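Alkaline serine protease (Pseudoalteromonas sp., PDB 1Y9Z) hydrolyses peptide bonds as a subtilisin-like serine protease of a cold-adapted Antarctic bacterium, probably working under alkaline conditions. Local coordinates at residues G22-C27 with L381-H386; V125-L130 with H374-A379. One frame throughout, in Å; residues are numbered along the deposited sequence.

Contact 1: residues G22-C27 with L381-H386; sequences GNRTIC and LVWSYH
Arg24 reaches across to lay one corner of its guanidinium on the indole of Trp383. NH2 does the touching: it sits over the middle of the ring system, 3.2 Å from Trp383 CE2, while the guanidinium plane stands steeply on the indole, 68° from parallel, so this is a cation-pi contact made edge-on and not a flat stack. Arg24 CZ lies 4.4 Å from the centroid of the five-membered ring of Trp383, and CD of the same arginine adds a CH-pi contact to that face. The arginine chain gets there by bending twice, at chi2 (-68°) and chi3 (78°), which curls it back on its own backbone; Arg24 NE then donates to Asn23 O at 2.8 Å, approaching from above the carbonyl plane, and NH1 adds a weak bond to the same oxygen. Lower down, Arg24 CG packs on Ser384 CA at 3.7 Å. Ser384 turns its hydroxyl back into the helix, OG donating to Leu381 O at 2.6 Å. Trp383 NE1 bonds to Cys389 O, which helps fix the indole. With an alanine at Trp383, Arg24 NH2 would probably lose its aromatic face and Cys389 O its indole donor. The contact joins the lead-in to strand 25-30, which runs between strands 92-100 and 125-128, to the C-terminal end of helix 368-385, where Val382 packs against helix 421-430.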
ATOM      1  N   GLY A  22     -18.062  14.253  -6.252  1.00 13.20           N
ATOM      2  CA  GLY A  22     -17.945  15.015  -7.480  1.00 13.19           C
ATOM      3  C   GLY A  22     -17.679  16.481  -7.187  1.00 12.69           C
ATOM      4  O   GLY A  22     -17.324  17.244  -8.089  1.00 13.17           O
ATOM      5  N   ASN A  23     -17.852  16.890  -5.932  1.00 12.42           N
ATOM      6  CA  ASN A  23     -17.600  18.282  -5.581  1.00 12.03           C
ATOM      7  C   ASN A  23     -16.149  18.494  -5.157  1.00 12.29           C
ATOM      8  O   ASN A  23     -15.746  19.610  -4.834  1.00 11.98           O
ATOM      9  CB  ASN A  23     -18.588  18.766  -4.495  1.00 12.18           C
ATOM     10  CG  ASN A  23     -18.395  18.088  -3.143  1.00 14.61           C
ATOM     11  OD1 ASN A  23     -19.353  17.938  -2.375  1.00 15.11           O
ATOM     12  ND2 ASN A  23     -17.167  17.707  -2.828  1.00 14.07           N
ATOM     13  N   ARG A  24     -15.368  17.414  -5.184  1.00 12.28           N
ATOM     14  CA  ARG A  24     -13.951  17.454  -4.820  1.00 11.47           C
ATOM     15  C   ARG A  24     -13.073  17.000  -5.987  1.00 11.04           C
ATOM     16  O   ARG A  24     -13.515  16.262  -6.870  1.00 11.30           O
ATOM     17  CB  ARG A  24     -13.655  16.514  -3.640  1.00 12.32           C
ATOM     18  CG  ARG A  24     -14.380  16.799  -2.330  1.00 13.86           C
ATOM     19  CD  ARG A  24     -13.920  18.094  -1.684  1.00 14.55           C
ATOM     20  NE  ARG A  24     -14.513  19.260  -2.326  1.00 14.00           N
ATOM     21  CZ  ARG A  24     -14.164  20.514  -2.066  1.00 14.69           C
ATOM     22  NH1 ARG A  24     -14.761  21.515  -2.699  1.00 16.67           N
ATOM     23  NH2 ARG A  24     -13.213  20.772  -1.178  1.00 14.88           N
ATOM     24  N   THR A  25     -11.825  17.452  -5.981  1.00 10.70           N
ATOM     25  CA  THR A  25     -10.866  17.051  -7.001  1.00 10.15           C
ATOM     26  C   THR A  25      -9.556  16.711  -6.306  1.00 10.47           C
ATOM     27  O   THR A  25      -9.022  17.520  -5.544  1.00 10.55           O
ATOM     28  CB  THR A  25     -10.594  18.165  -8.036  1.00 10.68           C
ATOM     29  OG1 THR A  25     -11.785  18.424  -8.789  1.00 11.34           O
ATOM     30  CG2 THR A  25      -9.490  17.737  -8.998  1.00 11.07           C
ATOM     31  N   ILE A  26      -9.059  15.503  -6.543  1.00  9.53           N
ATOM     32  CA  ILE A  26      -7.795  15.083  -5.955  1.00  9.22           C
ATOM     33  C   ILE A  26      -6.783  14.909  -7.081  1.00  9.20           C
ATOM     34  O   ILE A  26      -7.071  14.276  -8.095  1.00  9.69           O
ATOM     35  CB  ILE A  26      -7.934  13.761  -5.149  1.00  8.62           C
ATOM     36  CG1 ILE A  26      -6.557  13.316  -4.648  1.00  8.70           C
ATOM     37  CG2 ILE A  26      -8.580  12.674  -6.001  1.00  9.04           C
ATOM     38  CD1 ILE A  26      -6.602  12.248  -3.577  1.00  9.77           C
ATOM     39  N   CYS A  27      -5.608  15.503  -6.905  1.00  9.00           N
ATOM     40  CA  CYS A  27      -4.552  15.424  -7.904  1.00  9.69           C
ATOM     41  C   CYS A  27      -3.447  14.510  -7.424  1.00  9.22           C
ATOM     42  O   CYS A  27      -2.916  14.685  -6.326  1.00 10.01           O
ATOM     43  CB  CYS A  27      -3.976  16.808  -8.160  1.00  9.64           C
ATOM     44  SG  CYS A  27      -2.871  16.983  -9.598  1.00 10.32           S
ATOM     45  N   LEU A 381     -12.852  11.977   0.474  1.00  9.45           N
ATOM     46  CA  LEU A 381     -14.170  11.407   0.744  1.00 11.10           C
ATOM     47  C   LEU A 381     -14.882  12.154   1.870  1.00 12.01           C
ATOM     48  O   LEU A 381     -16.039  12.553   1.733  1.00 12.71           O
ATOM     49  CB  LEU A 381     -14.033   9.927   1.109  1.00 11.93           C
ATOM     50  CG  LEU A 381     -15.296   9.190   1.568  1.00 11.09           C
ATOM     51  CD1 LEU A 381     -16.378   9.257   0.493  1.00 12.62           C
ATOM     52  CD2 LEU A 381     -14.937   7.744   1.877  1.00 12.76           C
ATOM     53  N   VAL A 382     -14.184  12.341   2.983  1.00 12.00           N
ATOM     54  CA  VAL A 382     -14.751  13.038   4.127  1.00 12.86           C
ATOM     55  C   VAL A 382     -15.073  14.486   3.774  1.00 12.25           C
ATOM     56  O   VAL A 382     -16.132  15.002   4.129  1.00 13.75           O
ATOM     57  CB  VAL A 382     -13.776  13.001   5.325  1.00 13.33           C
ATOM     58  CG1 VAL A 382     -14.282  13.898   6.443  1.00 16.52           C
ATOM     59  CG2 VAL A 382     -13.630  11.572   5.823  1.00 14.48           C
ATOM     60  N   TRP A 383     -14.161  15.137   3.062  1.00 12.61           N
ATOM     61  CA  TRP A 383     -14.351  16.528   2.674  1.00 11.81           C
ATOM     62  C   TRP A 383     -15.574  16.709   1.774  1.00 12.49           C
ATOM     63  O   TRP A 383     -16.219  17.757   1.807  1.00 12.98           O
ATOM     64  CB  TRP A 383     -13.102  17.037   1.950  1.00 11.18           C
ATOM     65  CG  TRP A 383     -12.910  18.527   1.982  1.00 11.74           C
ATOM     66  CD1 TRP A 383     -13.785  19.470   2.450  1.00 11.94           C
ATOM     67  CD2 TRP A 383     -11.758  19.242   1.526  1.00 11.54           C
ATOM     68  NE1 TRP A 383     -13.244  20.728   2.315  1.00 12.92           N
ATOM     69  CE2 TRP A 383     -11.999  20.616   1.750  1.00 12.14           C
ATOM     70  CE3 TRP A 383     -10.540  18.853   0.950  1.00 11.96           C
ATOM     71  CZ2 TRP A 383     -11.067  21.606   1.417  1.00 12.07           C
ATOM     72  CZ3 TRP A 383      -9.613  19.838   0.619  1.00 12.12           C
ATOM     73  CH2 TRP A 383      -9.884  21.198   0.853  1.00 11.88           C
ATOM     74  N   SER A 384     -15.898  15.696   0.974  1.00 12.69           N
ATOM     75  CA  SER A 384     -17.042  15.798   0.069  1.00 12.78           C
ATOM     76  C   SER A 384     -18.362  15.975   0.815  1.00 13.53           C
ATOM     77  O   SER A 384     -19.332  16.485   0.249  1.00 13.65           O
ATOM     78  CB  SER A 384     -17.126  14.574  -0.854  1.00 12.58           C
ATOM     79  OG  SER A 384     -17.570  13.416  -0.170  1.00 11.60           O
ATOM     80  N   TYR A 385     -18.403  15.554   2.077  1.00 14.05           N
ATOM     81  CA  TYR A 385     -19.614  15.699   2.883  1.00 14.90           C
ATOM     82  C   TYR A 385     -19.728  17.123   3.416  1.00 15.43           C
ATOM     83  O   TYR A 385     -20.817  17.577   3.776  1.00 16.66           O
ATOM     84  CB  TYR A 385     -19.613  14.739   4.076  1.00 15.09           C
ATOM     85  CG  TYR A 385     -19.964  13.297   3.769  1.00 16.38           C
ATOM     86  CD1 TYR A 385     -19.000  12.400   3.309  1.00 17.28           C
ATOM     87  CD2 TYR A 385     -21.256  12.817   3.987  1.00 16.70           C
ATOM     88  CE1 TYR A 385     -19.311  11.057   3.084  1.00 17.41           C
ATOM     89  CE2 TYR A 385     -21.579  11.479   3.762  1.00 17.68           C
ATOM     90  CZ  TYR A 385     -20.604  10.604   3.315  1.00 16.96           C
ATOM     91  OH  TYR A 385     -20.919   9.276   3.118  1.00 19.02           O
ATOM     92  N   HIS A 386     -18.598  17.823   3.472  1.00 14.76           N
ATOM     93  CA  HIS A 386     -18.565  19.190   3.980  1.00 15.54           C
ATOM     94  C   HIS A 386     -17.579  20.052   3.201  1.00 15.44           C
ATOM     95  O   HIS A 386     -16.571  20.503   3.744  1.00 14.12           O
ATOM     96  CB  HIS A 386     -18.174  19.180   5.458  1.00 16.53           C
ATOM     97  CG  HIS A 386     -19.162  18.476   6.335  1.00 18.19           C
ATOM     98  ND1 HIS A 386     -20.396  19.008   6.639  1.00 19.90           N
ATOM     99  CD2 HIS A 386     -19.109  17.270   6.949  1.00 18.87           C
ATOM    100  CE1 HIS A 386     -21.061  18.161   7.405  1.00 18.97           C
ATOM    101  NE2 HIS A 386     -20.302  17.099   7.608  1.00 20.57           N
TER

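Contact 2: residues V125-L130 with H374-A379; sequences VVTMSL and HVSGVA. With PMS (phenylmethanesulfonic acid), chain H.
Two buried hydroxyls, Thr127 OG1 and Ser376 OG, meet at 2.8 Å, and this single hydrogen bond, which either could donate, is the polar link between strand and helix. The approach is close enough to press carbon on carbon: Thr127 CB and Ser376 CB are only 3.5 Å apart, tighter than usual van der Waals contact. Thr127 holds OG1 opposite its backbone nitrogen (chi1 -171°), which carries the oxygen out from the strand to the serine and leaves CG2 farther off, 3.8 Å from Ser376 OG. On the helix, Ser376 OG stands between its own backbone N and carbonyl carbon (chi1 60°), where it also makes a weak hydrogen bond to Thr372 O, one turn earlier. Beside the hydroxyl pair the meeting is apolar, with Val125 CG1 at 4.2 Å from Ser376 CB. Beyond the strand the chain makes an inverse gamma turn centred on Ser129, whose OG bonds to Ser369 O, and the bound phenylmethanesulfonic acid lies against this end: its C6 is 3.2 Å from Ser129 O, and its C4 is 3.7 Å from Leu130 CB. Strand 125-128 is an inner strand of the parallel subtilisin sheet, paired with strands 25-30 and 152-156. Helix 368-385 packs on the face to which Val125 and Thr127 point, and helix 65-74 also reaches Thr127, through Ile73.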
ATOM      1  N   VAL A 125      -7.307  18.662  -3.164  1.00  9.97           N
ATOM      2  CA  VAL A 125      -6.364  17.806  -2.460  1.00 10.60           C
ATOM      3  C   VAL A 125      -5.243  17.421  -3.416  1.00 10.44           C
ATOM      4  O   VAL A 125      -5.494  17.068  -4.569  1.00 10.31           O
ATOM      5  CB  VAL A 125      -7.041  16.500  -1.969  1.00  9.81           C
ATOM      6  CG1 VAL A 125      -6.024  15.620  -1.249  1.00 10.16           C
ATOM      7  CG2 VAL A 125      -8.213  16.826  -1.053  1.00 11.58           C
ATOM      8  N   VAL A 126      -4.005  17.517  -2.944  1.00  9.71           N
ATOM      9  CA  VAL A 126      -2.852  17.137  -3.747  1.00  9.72           C
ATOM     10  C   VAL A 126      -2.127  16.061  -2.954  1.00  9.61           C
ATOM     11  O   VAL A 126      -1.667  16.303  -1.833  1.00  9.96           O
ATOM     12  CB  VAL A 126      -1.911  18.331  -4.004  1.00  9.27           C
ATOM     13  CG1 VAL A 126      -0.681  17.866  -4.770  1.00 10.35           C
ATOM     14  CG2 VAL A 126      -2.646  19.403  -4.806  1.00 10.29           C
ATOM     15  N   THR A 127      -2.048  14.865  -3.529  1.00  8.00           N
ATOM     16  CA  THR A 127      -1.411  13.746  -2.861  1.00  9.37           C
ATOM     17  C   THR A 127      -0.078  13.416  -3.532  1.00  9.16           C
ATOM     18  O   THR A 127       0.010  13.271  -4.756  1.00  9.29           O
ATOM     19  CB  THR A 127      -2.380  12.531  -2.831  1.00  9.85           C
ATOM     20  OG1 THR A 127      -1.844  11.502  -1.995  1.00  8.05           O
ATOM     21  CG2 THR A 127      -2.628  11.994  -4.232  1.00  9.64           C
ATOM     22  N   MET A 128       0.962  13.314  -2.712  1.00  9.49           N
ATOM     23  CA  MET A 128       2.311  13.075  -3.203  1.00  9.18           C
ATOM     24  C   MET A 128       3.017  11.907  -2.528  1.00  8.79           C
ATOM     25  O   MET A 128       3.584  12.045  -1.441  1.00  8.91           O
ATOM     26  CB  MET A 128       3.123  14.363  -3.025  1.00  9.48           C
ATOM     27  CG  MET A 128       2.473  15.557  -3.718  1.00 10.12           C
ATOM     28  SD  MET A 128       3.121  17.186  -3.270  1.00  9.92           S
ATOM     29  CE  MET A 128       2.263  17.481  -1.735  1.00 11.45           C
ATOM     30  N   SER A 129       2.969  10.748  -3.178  1.00  9.40           N
ATOM     31  CA  SER A 129       3.631   9.556  -2.663  1.00  9.21           C
ATOM     32  C   SER A 129       5.049   9.590  -3.203  1.00 11.13           C
ATOM     33  O   SER A 129       5.458   8.742  -3.996  1.00 11.45           O
ATOM     34  CB  SER A 129       2.905   8.295  -3.130  1.00 10.36           C
ATOM     35  OG  SER A 129       1.684   8.133  -2.430  1.00  9.35           O
ATOM     36  N   LEU A 130       5.789  10.602  -2.764  1.00 10.61           N
ATOM     37  CA  LEU A 130       7.160  10.819  -3.194  1.00 10.68           C
ATOM     38  C   LEU A 130       7.873  11.658  -2.147  1.00 10.10           C
ATOM     39  O   LEU A 130       7.233  12.284  -1.302  1.00  9.97           O
ATOM     40  CB  LEU A 130       7.166  11.543  -4.546  1.00 11.78           C
ATOM     41  CG  LEU A 130       6.435  12.889  -4.625  1.00 12.08           C
ATOM     42  CD1 LEU A 130       7.356  14.008  -4.154  1.00 14.41           C
ATOM     43  CD2 LEU A 130       6.002  13.155  -6.058  1.00 15.21           C
ATOM     44  N   HIS A 374      -4.328   6.200   0.978  1.00  8.83           N
ATOM     45  CA  HIS A 374      -5.438   5.822   1.848  1.00  9.14           C
ATOM     46  C   HIS A 374      -5.861   7.093   2.577  1.00  9.03           C
ATOM     47  O   HIS A 374      -7.048   7.386   2.712  1.00  9.94           O
ATOM     48  CB  HIS A 374      -5.023   4.771   2.887  1.00  8.88           C
ATOM     49  CG  HIS A 374      -4.963   3.370   2.358  1.00  9.45           C
ATOM     50  ND1 HIS A 374      -3.819   2.827   1.815  1.00  9.19           N
ATOM     51  CD2 HIS A 374      -5.903   2.397   2.305  1.00 10.62           C
ATOM     52  CE1 HIS A 374      -4.056   1.577   1.455  1.00  9.99           C
ATOM     53  NE2 HIS A 374      -5.313   1.292   1.742  1.00 10.02           N
ATOM     54  N   VAL A 375      -4.873   7.855   3.037  1.00  8.61           N
ATOM     55  CA  VAL A 375      -5.133   9.091   3.764  1.00  8.89           C
ATOM     56  C   VAL A 375      -5.724  10.189   2.883  1.00  8.31           C
ATOM     57  O   VAL A 375      -6.707  10.827   3.262  1.00  8.63           O
ATOM     58  CB  VAL A 375      -3.836   9.607   4.450  1.00  8.67           C
ATOM     59  CG1 VAL A 375      -4.071  10.973   5.077  1.00 10.38           C
ATOM     60  CG2 VAL A 375      -3.394   8.616   5.518  1.00 10.38           C
ATOM     61  N   SER A 376      -5.143  10.411   1.709  1.00  8.87           N
ATOM     62  CA  SER A 376      -5.656  11.446   0.820  1.00  8.91           C
ATOM     63  C   SER A 376      -6.999  11.039   0.220  1.00  8.98           C
ATOM     64  O   SER A 376      -7.853  11.888  -0.030  1.00  8.47           O
ATOM     65  CB  SER A 376      -4.641  11.764  -0.288  1.00 10.45           C
ATOM     66  OG  SER A 376      -4.341  10.626  -1.073  1.00  9.33           O
ATOM     67  N   GLY A 377      -7.188   9.741  -0.001  1.00  8.67           N
ATOM     68  CA  GLY A 377      -8.452   9.266  -0.538  1.00  9.49           C
ATOM     69  C   GLY A 377      -9.543   9.512   0.489  1.00  9.90           C
ATOM     70  O   GLY A 377     -10.611  10.028   0.160  1.00  9.51           O
ATOM     71  N   VAL A 378      -9.270   9.149   1.740  1.00  9.09           N
ATOM     72  CA  VAL A 378     -10.236   9.349   2.816  1.00  9.88           C
ATOM     73  C   VAL A 378     -10.471  10.835   3.060  1.00  9.69           C
ATOM     74  O   VAL A 378     -11.595  11.255   3.321  1.00 10.58           O
ATOM     75  CB  VAL A 378      -9.763   8.682   4.130  1.00  9.78           C
ATOM     76  CG1 VAL A 378     -10.590   9.191   5.307  1.00 11.09           C
ATOM     77  CG2 VAL A 378      -9.900   7.172   4.019  1.00 11.87           C
ATOM     78  N   ALA A 379      -9.412  11.634   2.975  1.00  9.67           N
ATOM     79  CA  ALA A 379      -9.541  13.072   3.187  1.00  9.25           C
ATOM     80  C   ALA A 379     -10.524  13.651   2.177  1.00  9.68           C
ATOM     81  O   ALA A 379     -11.390  14.456   2.521  1.00 10.03           O
ATOM     82  CB  ALA A 379      -8.179  13.751   3.044  1.00  9.38           C
TER
HETATM   83  C   PMS H 601       8.424   6.044  -2.335  1.00 26.89           C
HETATM   84  S   PMS H 601       7.136   6.640  -1.213  1.00 23.22           S
HETATM   85  C1  PMS H 601       8.917   7.113  -3.343  1.00 29.13           C
HETATM   86  C2  PMS H 601      10.034   7.942  -2.962  1.00 30.04           C
HETATM   87  C3  PMS H 601      10.522   8.941  -3.863  1.00 30.45           C
HETATM   88  C4  PMS H 601       9.857   9.076  -5.144  1.00 31.23           C
HETATM   89  C5  PMS H 601       8.759   8.266  -5.523  1.00 29.68           C
HETATM   90  C6  PMS H 601       8.238   7.255  -4.657  1.00 30.20           C
HETATM   91  O2S PMS H 601       7.435   8.034  -0.902  1.00 25.77           O
HETATM   92  O1S PMS H 601       7.136   5.849  -0.005  1.00 25.19           O

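Contacts 1 and 2 are two footholds of the same helix, 368-385, one on the lead-in to strand 25-30, the other on its parallel neighbour 125-128, their centres about 12 Å apart. Probable backbone hydrogen bonds join the strands: Cys27 N is 2.8 Å from Val125 O, and Cys27 O is 2.9 Å from Thr127 N. Side chains bridge the contacts too, with Trp383 CE3 at 3.7 Å from Val125 CG2 and Ile26 CD1 at 3.7 Å from Ser376 OG. Contact 2 uses the middle of the helix, contact 1 its C-terminal end. The phenylmethanesulfonic acid pocket is lined by Ser129 and Leu130 of segment 125-130 and by Thr368 and Ser369 at the helix's N-terminal end.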